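Local coordinates for protein phosphotransferase ChpT (Brucella abortus, PDB 4QPK) that relays phosphoryl groups as a homodimeric histidine phosphotransferase in the phosphorelay that controls growth, division and survival of the bacterium inside host cells, at residues I58-L69 against L84-R95; V39-L50 against I208-Y217. All blocks are in the same frame, centred on the assembly; numbering follows the deposited sequence.

Contact 1: I58-L69 against L84-R95. Unlike the reference sequence in segment 58-69: Ile62 (reference Val).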
loop_
_atom_site.group_PDB
_atom_site.type_symbol
_atom_site.label_atom_id
_atom_site.label_comp_id
_atom_site.label_asym_id
_atom_site.label_seq_id
_atom_site.Cartn_x
_atom_site.Cartn_y
_atom_site.Cartn_z
ATOM N N ILE B 58 3.852 1.610 8.497
ATOM C CA ILE B 58 4.514 2.918 8.413
ATOM C C ILE B 58 3.932 4.017 9.319
ATOM O O ILE B 58 4.438 5.145 9.331
ATOM C CB ILE B 58 4.566 3.435 6.963
ATOM C CG1 ILE B 58 3.175 3.509 6.359
ATOM C CG2 ILE B 58 5.459 2.520 6.126
ATOM C CD1 ILE B 58 3.187 4.067 4.933
ATOM N N ILE B 59 2.846 3.714 10.022
ATOM C CA ILE B 59 2.232 4.669 10.943
ATOM C C ILE B 59 3.210 5.219 11.981
ATOM O O ILE B 59 3.242 6.428 12.228
ATOM C CB ILE B 59 1.038 4.005 11.681
ATOM C CG1 ILE B 59 -0.176 3.931 10.760
ATOM C CG2 ILE B 59 0.687 4.763 12.969
ATOM C CD1 ILE B 59 -1.323 3.078 11.326
ATOM N N SER B 60 4.008 4.344 12.587
ATOM C CA SER B 60 4.941 4.788 13.621
ATOM C C SER B 60 6.087 5.659 13.084
ATOM O O SER B 60 6.368 6.708 13.656
ATOM C CB SER B 60 5.516 3.583 14.377
ATOM O OG SER B 60 4.523 2.955 15.168
ATOM N N PRO B 61 6.778 5.226 12.012
ATOM C CA PRO B 61 7.852 6.132 11.562
ATOM C C PRO B 61 7.347 7.446 10.973
ATOM O O PRO B 61 7.987 8.483 11.190
ATOM C CB PRO B 61 8.598 5.304 10.495
ATOM C CG PRO B 61 7.668 4.246 10.085
ATOM C CD PRO B 61 6.827 3.933 11.298
ATOM N N ILE B 62 6.203 7.439 10.292
ATOM C CA ILE B 62 5.668 8.713 9.813
ATOM C C ILE B 62 5.208 9.570 11.011
ATOM O O ILE B 62 5.420 10.779 11.035
ATOM C CB ILE B 62 4.539 8.484 8.785
ATOM C CG1 ILE B 62 5.173 7.943 7.490
ATOM C CG2 ILE B 62 3.792 9.790 8.499
ATOM C CD1 ILE B 62 4.187 7.434 6.445
ATOM N N GLY B 63 4.626 8.942 12.030
ATOM C CA GLY B 63 4.289 9.688 13.233
ATOM C C GLY B 63 5.514 10.294 13.905
ATOM O O GLY B 63 5.466 11.428 14.379
ATOM N N ALA B 64 6.612 9.550 13.934
ATOM C CA ALA B 64 7.844 10.048 14.566
ATOM C C ALA B 64 8.430 11.221 13.792
ATOM O O ALA B 64 9.061 12.104 14.375
ATOM C CB ALA B 64 8.885 8.936 14.708
ATOM N N ILE B 65 8.253 11.230 12.469
ATOM C CA ILE B 65 8.683 12.405 11.710
ATOM C C ILE B 65 7.940 13.646 12.207
ATOM O O ILE B 65 8.547 14.696 12.459
ATOM C CB ILE B 65 8.427 12.213 10.201
ATOM C CG1 ILE B 65 9.342 11.120 9.658
ATOM C CG2 ILE B 65 8.606 13.547 9.457
ATOM C CD1 ILE B 65 8.946 10.624 8.255
ATOM N N ASN B 66 6.629 13.517 12.366
ATOM C CA ASN B 66 5.819 14.619 12.867
ATOM C C ASN B 66 6.226 15.002 14.300
ATOM O O ASN B 66 6.305 16.186 14.634
ATOM C CB ASN B 66 4.348 14.244 12.794
ATOM C CG ASN B 66 3.819 14.240 11.365
ATOM O OD1 ASN B 66 4.348 14.940 10.504
ATOM N ND2 ASN B 66 2.797 13.434 11.107
ATOM N N ASN B 67 6.527 14.003 15.129
ATOM C CA ASN B 67 7.021 14.272 16.494
ATOM C C ASN B 67 8.327 15.048 16.495
ATOM O O ASN B 67 8.534 15.947 17.324
ATOM C CB ASN B 67 7.232 12.961 17.276
ATOM C CG ASN B 67 5.951 12.193 17.512
ATOM O OD1 ASN B 67 4.850 12.762 17.621
ATOM N ND2 ASN B 67 6.082 10.881 17.558
ATOM N N GLY B 68 9.228 14.669 15.592
ATOM C CA GLY B 68 10.513 15.336 15.449
ATOM C C GLY B 68 10.324 16.792 15.088
ATOM O O GLY B 68 11.005 17.674 15.628
ATOM N N LEU B 69 9.392 17.055 14.173
ATOM C CA LEU B 69 9.097 18.431 13.776
ATOM C C LEU B 69 8.553 19.241 14.968
ATOM O O LEU B 69 8.864 20.425 15.103
ATOM C CB LEU B 69 8.104 18.474 12.604
ATOM C CG LEU B 69 8.730 18.008 11.282
ATOM C CD1 LEU B 69 7.692 17.796 10.180
ATOM C CD2 LEU B 69 9.797 19.009 10.833
ATOM N N LEU B 84 16.274 12.379 14.532
ATOM C CA LEU B 84 15.049 11.588 14.605
ATOM C C LEU B 84 14.270 11.633 13.280
ATOM O O LEU B 84 13.785 10.611 12.790
ATOM C CB LEU B 84 14.145 12.096 15.742
ATOM C CG LEU B 84 12.780 11.398 15.841
ATOM C CD1 LEU B 84 12.930 9.922 16.228
ATOM C CD2 LEU B 84 11.884 12.121 16.814
ATOM N N ILE B 85 14.143 12.825 12.710
ATOM C CA ILE B 85 13.425 12.976 11.447
ATOM C C ILE B 85 14.150 12.158 10.377
ATOM O O ILE B 85 13.519 11.428 9.601
ATOM C CB ILE B 85 13.301 14.468 11.041
ATOM C CG1 ILE B 85 12.336 15.201 11.988
ATOM C CG2 ILE B 85 12.812 14.598 9.590
ATOM C CD1 ILE B 85 12.432 16.746 11.889
ATOM N N LYS B 86 15.475 12.228 10.383
ATOM C CA LYS B 86 16.272 11.518 9.392
ATOM C C LYS B 86 16.133 9.999 9.500
ATOM O O LYS B 86 15.907 9.316 8.499
ATOM C CB LYS B 86 17.751 11.920 9.528
ATOM C CG LYS B 86 18.639 11.323 8.426
ATOM C CD LYS B 86 20.091 11.748 8.566
ATOM C CE LYS B 86 20.922 11.254 7.385
ATOM N NZ LYS B 86 22.342 11.671 7.510
ATOM N N SER B 87 16.264 9.454 10.704
ATOM C CA SER B 87 16.193 8.003 10.821
ATOM C C SER B 87 14.766 7.492 10.605
ATOM O O SER B 87 14.572 6.384 10.107
ATOM C CB SER B 87 16.748 7.541 12.166
ATOM O OG SER B 87 16.006 8.073 13.244
ATOM N N SER B 88 13.769 8.297 10.979
ATOM C CA SER B 88 12.384 7.875 10.820
ATOM C C SER B 88 11.988 7.901 9.340
ATOM O O SER B 88 11.241 7.034 8.874
ATOM C CB SER B 88 11.460 8.762 11.635
ATOM O OG SER B 88 11.807 8.689 13.028
ATOM N N ALA B 89 12.463 8.914 8.619
ATOM C CA ALA B 89 12.229 8.961 7.171
ATOM C C ALA B 89 12.937 7.802 6.468
ATOM O O ALA B 89 12.403 7.223 5.512
ATOM C CB ALA B 89 12.680 10.314 6.590
ATOM N N ARG B 90 14.143 7.468 6.920
ATOM C CA ARG B 90 14.860 6.329 6.335
ATOM C C ARG B 90 14.111 5.022 6.594
ATOM O O ARG B 90 14.019 4.164 5.713
ATOM C CB ARG B 90 16.291 6.239 6.873
ATOM C CG ARG B 90 17.097 5.147 6.192
ATOM C CD ARG B 90 18.561 5.135 6.617
ATOM N NE ARG B 90 19.271 4.064 5.920
ATOM C CZ ARG B 90 20.576 3.833 6.009
ATOM N NH1 ARG B 90 21.346 4.614 6.757
ATOM N NH2 ARG B 90 21.113 2.826 5.326
ATOM N N ASN B 91 13.571 4.889 7.799
ATOM C CA ASN B 91 12.747 3.741 8.176
ATOM C C ASN B 91 11.507 3.628 7.282
ATOM O O ASN B 91 11.255 2.590 6.684
ATOM C CB ASN B 91 12.359 3.889 9.651
ATOM C CG ASN B 91 11.612 2.698 10.202
ATOM O OD1 ASN B 91 10.716 2.149 9.563
ATOM N ND2 ASN B 91 11.952 2.315 11.430
ATOM N N ALA B 92 10.764 4.718 7.153
ATOM C CA ALA B 92 9.563 4.731 6.321
ATOM C C ALA B 92 9.900 4.372 4.868
ATOM O O ALA B 92 9.211 3.554 4.237
ATOM C CB ALA B 92 8.894 6.104 6.390
ATOM N N SER B 93 10.982 4.962 4.364
ATOM C CA SER B 93 11.417 4.715 2.983
ATOM C C SER B 93 11.746 3.242 2.785
ATOM O O SER B 93 11.332 2.633 1.794
ATOM C CB SER B 93 12.642 5.572 2.636
ATOM O OG SER B 93 12.987 5.447 1.254
ATOM N N ALA B 94 12.479 2.668 3.740
ATOM C CA ALA B 94 12.887 1.267 3.629
ATOM C C ALA B 94 11.667 0.361 3.604
ATOM O O ALA B 94 11.620 -0.597 2.848
ATOM C CB ALA B 94 13.827 0.871 4.771
ATOM N N ARG B 95 10.665 0.674 4.418
ATOM C CA ARG B 95 9.480 -0.166 4.460
ATOM C C ARG B 95 8.673 -0.050 3.157
ATOM O O ARG B 95 8.175 -1.047 2.648
ATOM C CB ARG B 95 8.623 0.185 5.682
ATOM C CG ARG B 95 9.306 -0.257 6.957
ATOM C CD ARG B 95 8.507 0.010 8.216
ATOM N NE ARG B 95 9.358 -0.295 9.355
ATOM C CZ ARG B 95 9.579 -1.528 9.801
ATOM N NH1 ARG B 95 8.992 -2.558 9.219
ATOM N NH2 ARG B 95 10.394 -1.733 10.824
#

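Contact 2: V39-L50 against I208-Y217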
loop_
_atom_site.group_PDB
_atom_site.type_symbol
_atom_site.label_atom_id
_atom_site.label_comp_id
_atom_site.label_asym_id
_atom_site.label_seq_id
_atom_site.Cartn_x
_atom_site.Cartn_y
_atom_site.Cartn_z
ATOM N N VAL B 39 -8.617 -21.690 2.745
ATOM C CA VAL B 39 -9.488 -20.534 2.639
ATOM C C VAL B 39 -9.040 -19.699 1.449
ATOM O O VAL B 39 -7.871 -19.743 1.061
ATOM C CB VAL B 39 -9.457 -19.703 3.951
ATOM C CG1 VAL B 39 -8.040 -19.224 4.246
ATOM C CG2 VAL B 39 -10.431 -18.531 3.907
ATOM N N THR B 40 -9.960 -18.939 0.867
ATOM C CA THR B 40 -9.586 -18.017 -0.191
ATOM C C THR B 40 -10.212 -16.640 0.022
ATOM O O THR B 40 -11.355 -16.508 0.463
ATOM C CB THR B 40 -9.970 -18.575 -1.587
ATOM O OG1 THR B 40 -9.317 -17.805 -2.605
ATOM C CG2 THR B 40 -11.469 -18.530 -1.812
ATOM N N LEU B 41 -9.443 -15.607 -0.288
ATOM C CA LEU B 41 -9.934 -14.238 -0.182
ATOM C C LEU B 41 -10.292 -13.736 -1.553
ATOM O O LEU B 41 -9.622 -14.063 -2.539
ATOM C CB LEU B 41 -8.902 -13.297 0.459
ATOM C CG LEU B 41 -8.656 -13.251 1.970
ATOM C CD1 LEU B 41 -8.585 -14.632 2.611
ATOM C CD2 LEU B 41 -7.383 -12.443 2.261
ATOM N N SER B 42 -11.362 -12.945 -1.614
ATOM C CA SER B 42 -11.733 -12.262 -2.845
ATOM C C SER B 42 -10.633 -11.297 -3.217
ATOM O O SER B 42 -9.824 -10.916 -2.361
ATOM C CB SER B 42 -13.054 -11.502 -2.684
ATOM O OG SER B 42 -12.911 -10.424 -1.769
ATOM N N ALA B 43 -10.619 -10.883 -4.477
ATOM C CA ALA B 43 -9.659 -9.904 -4.952
ATOM C C ALA B 43 -9.766 -8.617 -4.135
ATOM O O ALA B 43 -8.755 -8.069 -3.702
ATOM C CB ALA B 43 -9.872 -9.620 -6.425
ATOM N N LEU B 44 -10.991 -8.153 -3.908
ATOM C CA LEU B 44 -11.202 -6.936 -3.119
ATOM C C LEU B 44 -10.674 -7.049 -1.688
ATOM O O LEU B 44 -10.056 -6.112 -1.167
ATOM C CB LEU B 44 -12.688 -6.577 -3.086
ATOM C CG LEU B 44 -13.229 -6.007 -4.398
ATOM C CD1 LEU B 44 -14.740 -5.796 -4.250
ATOM C CD2 LEU B 44 -12.532 -4.700 -4.751
ATOM N N ASP B 45 -10.926 -8.182 -1.043
ATOM C CA ASP B 45 -10.502 -8.348 0.334
ATOM C C ASP B 45 -8.993 -8.538 0.461
ATOM O O ASP B 45 -8.393 -8.044 1.416
ATOM C CB ASP B 45 -11.246 -9.507 0.986
ATOM C CG ASP B 45 -12.694 -9.157 1.300
ATOM O OD1 ASP B 45 -13.486 -10.079 1.568
ATOM O OD2 ASP B 45 -13.034 -7.951 1.270
ATOM N N LEU B 46 -8.371 -9.244 -0.484
ATOM C CA LEU B 46 -6.918 -9.402 -0.424
ATOM C C LEU B 46 -6.218 -8.057 -0.619
ATOM O O LEU B 46 -5.312 -7.709 0.141
ATOM C CB LEU B 46 -6.423 -10.409 -1.472
ATOM C CG LEU B 46 -4.901 -10.549 -1.630
ATOM C CD1 LEU B 46 -4.244 -11.076 -0.340
ATOM C CD2 LEU B 46 -4.580 -11.463 -2.823
ATOM N N GLY B 47 -6.650 -7.302 -1.622
ATOM C CA GLY B 47 -6.053 -6.010 -1.907
ATOM C C GLY B 47 -6.189 -5.077 -0.718
ATOM O O GLY B 47 -5.240 -4.385 -0.354
ATOM N N ALA B 48 -7.379 -5.039 -0.125
ATOM C CA ALA B 48 -7.613 -4.166 1.030
ATOM C C ALA B 48 -6.726 -4.527 2.220
ATOM O O ALA B 48 -6.135 -3.644 2.847
ATOM C CB ALA B 48 -9.085 -4.208 1.449
ATOM N N LEU B 49 -6.629 -5.822 2.537
ATOM C CA LEU B 49 -5.838 -6.232 3.689
ATOM C C LEU B 49 -4.341 -6.008 3.457
ATOM O O LEU B 49 -3.623 -5.612 4.379
ATOM C CB LEU B 49 -6.121 -7.701 4.038
ATOM C CG LEU B 49 -7.528 -7.889 4.599
ATOM C CD1 LEU B 49 -7.821 -9.375 4.796
ATOM C CD2 LEU B 49 -7.703 -7.125 5.912
ATOM N N LEU B 50 -3.861 -6.239 2.237
ATOM C CA LEU B 50 -2.451 -5.939 1.946
ATOM C C LEU B 50 -2.174 -4.446 2.094
ATOM O O LEU B 50 -1.162 -4.051 2.668
ATOM C CB LEU B 50 -2.049 -6.402 0.543
ATOM C CG LEU B 50 -1.952 -7.912 0.325
ATOM C CD1 LEU B 50 -1.708 -8.210 -1.149
ATOM C CD2 LEU B 50 -0.837 -8.501 1.171
ATOM N N ILE B 208 -9.182 -13.895 8.334
ATOM C CA ILE B 208 -7.928 -13.260 7.913
ATOM C C ILE B 208 -8.053 -11.747 8.087
ATOM O O ILE B 208 -9.080 -11.165 7.730
ATOM C CB ILE B 208 -7.579 -13.613 6.445
ATOM C CG1 ILE B 208 -7.471 -15.130 6.260
ATOM C CG2 ILE B 208 -6.293 -12.937 6.015
ATOM C CD1 ILE B 208 -6.396 -15.777 7.100
ATOM N N ASP B 209 -7.032 -11.118 8.659
ATOM C CA ASP B 209 -7.023 -9.665 8.858
ATOM C C ASP B 209 -5.684 -9.075 8.430
ATOM O O ASP B 209 -4.899 -9.759 7.791
ATOM C CB ASP B 209 -7.327 -9.300 10.317
ATOM C CG ASP B 209 -6.333 -9.901 11.310
ATOM O OD1 ASP B 209 -6.727 -10.100 12.480
ATOM O OD2 ASP B 209 -5.165 -10.159 10.951
ATOM N N ALA B 210 -5.412 -7.822 8.795
ATOM C CA ALA B 210 -4.200 -7.151 8.309
ATOM C C ALA B 210 -2.927 -7.766 8.868
ATOM O O ALA B 210 -1.830 -7.540 8.350
ATOM C CB ALA B 210 -4.233 -5.654 8.639
ATOM N N HIS B 211 -3.059 -8.547 9.927
ATOM C CA HIS B 211 -1.885 -9.214 10.450
ATOM C C HIS B 211 -1.706 -10.559 9.740
ATOM O O HIS B 211 -0.655 -10.810 9.129
ATOM C CB HIS B 211 -1.994 -9.354 11.970
ATOM C CG HIS B 211 -1.807 -8.055 12.696
ATOM N ND1 HIS B 211 -2.861 -7.306 13.175
ATOM C CD2 HIS B 211 -0.684 -7.358 12.994
ATOM C CE1 HIS B 211 -2.394 -6.211 13.751
ATOM N NE2 HIS B 211 -1.077 -6.219 13.655
ATOM N N SER B 212 -2.747 -11.384 9.730
ATOM C CA SER B 212 -2.635 -12.710 9.122
ATOM C C SER B 212 -2.656 -12.733 7.590
ATOM O O SER B 212 -2.458 -13.794 6.999
ATOM C CB SER B 212 -3.750 -13.620 9.659
ATOM O OG SER B 212 -5.033 -13.060 9.417
ATOM N N VAL B 213 -2.892 -11.590 6.940
ATOM C CA VAL B 213 -2.897 -11.578 5.478
ATOM C C VAL B 213 -1.507 -11.888 4.930
ATOM O O VAL B 213 -1.392 -12.461 3.862
ATOM C CB VAL B 213 -3.409 -10.222 4.897
ATOM C CG1 VAL B 213 -2.466 -9.071 5.193
ATOM C CG2 VAL B 213 -3.657 -10.325 3.384
ATOM N N GLN B 214 -0.451 -11.547 5.664
ATOM C CA GLN B 214 0.884 -11.734 5.106
ATOM C C GLN B 214 1.265 -13.226 5.026
ATOM O O GLN B 214 1.760 -13.672 3.993
ATOM C CB GLN B 214 1.925 -10.930 5.904
ATOM C CG GLN B 214 3.287 -10.808 5.211
ATOM C CD GLN B 214 4.165 -11.996 5.473
ATOM O OE1 GLN B 214 4.164 -12.542 6.583
ATOM N NE2 GLN B 214 4.940 -12.401 4.470
ATOM N N PRO B 215 1.030 -14.010 6.103
ATOM C CA PRO B 215 1.269 -15.452 5.907
ATOM C C PRO B 215 0.334 -16.100 4.879
ATOM O O PRO B 215 0.773 -16.981 4.136
ATOM C CB PRO B 215 1.038 -16.049 7.305
ATOM C CG PRO B 215 0.423 -14.965 8.127
ATOM C CD PRO B 215 0.889 -13.673 7.529
ATOM N N TYR B 216 -0.920 -15.653 4.819
ATOM C CA TYR B 216 -1.836 -16.134 3.794
ATOM C C TYR B 216 -1.267 -15.854 2.412
ATOM O O TYR B 216 -1.190 -16.735 1.551
ATOM C CB TYR B 216 -3.214 -15.475 3.962
ATOM C CG TYR B 216 -4.127 -15.719 2.784
ATOM C CD1 TYR B 216 -4.881 -16.878 2.684
ATOM C CD2 TYR B 216 -4.204 -14.793 1.751
ATOM C CE1 TYR B 216 -5.707 -17.096 1.588
ATOM C CE2 TYR B 216 -5.016 -15.007 0.652
ATOM C CZ TYR B 216 -5.765 -16.154 0.575
ATOM O OH TYR B 216 -6.572 -16.350 -0.530
ATOM N N TYR B 217 -0.826 -14.615 2.220
ATOM C CA TYR B 217 -0.283 -14.165 0.944
ATOM C C TYR B 217 0.967 -14.946 0.541
ATOM O O TYR B 217 1.169 -15.271 -0.644
ATOM C CB TYR B 217 0.027 -12.669 1.038
ATOM C CG TYR B 217 0.489 -12.001 -0.249
ATOM C CD1 TYR B 217 -0.313 -11.972 -1.379
ATOM C CD2 TYR B 217 1.723 -11.357 -0.307
ATOM C CE1 TYR B 217 0.112 -11.344 -2.541
ATOM C CE2 TYR B 217 2.154 -10.728 -1.466
ATOM C CZ TYR B 217 1.345 -10.720 -2.578
ATOM O OH TYR B 217 1.788 -10.087 -3.720
#

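Contact 1: I58-L69 against L84-R95
Ile65 and Ile85 meet where the two helices of the DHp hairpin run antiparallel, their axes 8.2 Å apart at closest and inclined at 157°. Two such hairpins form the four-helix bundle of the dimer; Asn66 hydrogen-bonds to Ser93 of the second subunit. The close spacing is consistent with the small residues Ala64, Gly68, Ser88, Ala89 and Ala92 at the interface.

Ile85 can be followed outward from CB. The CG2 branch of Ile85 turns to Ile65 CG2, 4.3 Å away. Ile85 CG1, anti to the carbonyl carbon (chi1 -70°), passes over the opposite backbone, 3.9 Å from Ile65 O and equally near Gly68 CA. Ile85 CD1 then ends 3.6 Å from Leu69 CD2, the two side chains crossing at about a right angle. With no side chain on Gly68, Ile85 lies directly on the backbone there.

One turn along, Ile65 CD1 reaches the backbone of Ala89, 3.8 Å from its CA. Ser88 turns its hydroxyl back to its own helix: OG donates to Leu84 O, which also accepts from Ser88 N on the opposite face of the carbonyl plane. The bond uses the hydroxyl proton, while the oxygen touches Ala64 CB.

Toward the other end the Pro61 ring crosses Asn91 at about a right angle, Pro61 CG 3.7 Å from Asn91 OD1. Asn91 OD1 accepts the N-H of Arg95 NE in the carbonyl plane, on a lone pair, at 2.8 Å.

Contact 2: V39-L50 against I208-Y217
Helix 43-50 and helix 213-217 cross at 123° with axes no closer than 10.4 Å, and the backbones come nearest at Leu49 and Ala210, where the CA atoms are 5.0 Å apart. Side chains bridge most of the remaining distance. Tyr216 extends from its helix, CG anti to the backbone N (chi1 169°), to the extended lead-in 39-41, where Tyr216 OH accepts the backbone N-H of Leu41, 3.0 Å from Leu41 N, with an N-H...O angle of 159°. Leu41 then folds back over the ring it has bonded: Leu41 CD1 sits over one face in a CH-pi contact, 4.0 Å from the centroid of the Tyr216 ring. Val39 O lies at the ring edge, in its plane. The phenol is thus fixed at its tip, on a face and along an edge. Leu41 CD1 also packs on Ile208 CG1.

Val213 CG2 enters between helix side chains, touching Leu49 CB, Leu46 CD1 and Leu50 CD2. The two methyls of Leu49 divide their contacts: CD1 meets Ile208 O, while Leu49 CD2 rests on the peptide at Ala210 N, 3.7 Å away. Deeper, Leu50 CD1 covers a face of Tyr217, 4.1 Å from the centroid, and the phenol oxygen of that residue hydrogen-bonds to Lys148.

Both helix approaches carry local polar bonds. Ser42 OG, at the N-cap, accepts the N-H of Asp45. Asp209 OD2 takes the N-H of His211 from above the carboxylate plane, an Asx turn, and that of Ser212 nearly along its C-O axis, an Asx motif. His211 in turn meets His56, the residue phosphorylated in the relay, edge-to-face. The arrangement is an interface between the DHp helix and the kinase-like C-terminal domain, beside the phosphoacceptor histidine.

From the N terminus, the lead-in 39-42 and the first turns of helix 43-74 form one side of contact 2, and residues 58-69 farther along that helix one side of contact 1. The turn into helix 78-102 brings residues 84-95 back against 58-69, so contact 1 closes a short hairpin with 14 residues between its segments. Contact 2 spans 157 residues between its segments and closes when 208-217 returns from the C-terminal domain; contact 1 is therefore nested inside it. Their centres are 26 Å apart and their nearest atoms about 9 Å. Contact 1 pairs the DHp helices, contact 2 joins the C-terminal domain to the start of the first of these helices, and both adjoin the second subunit.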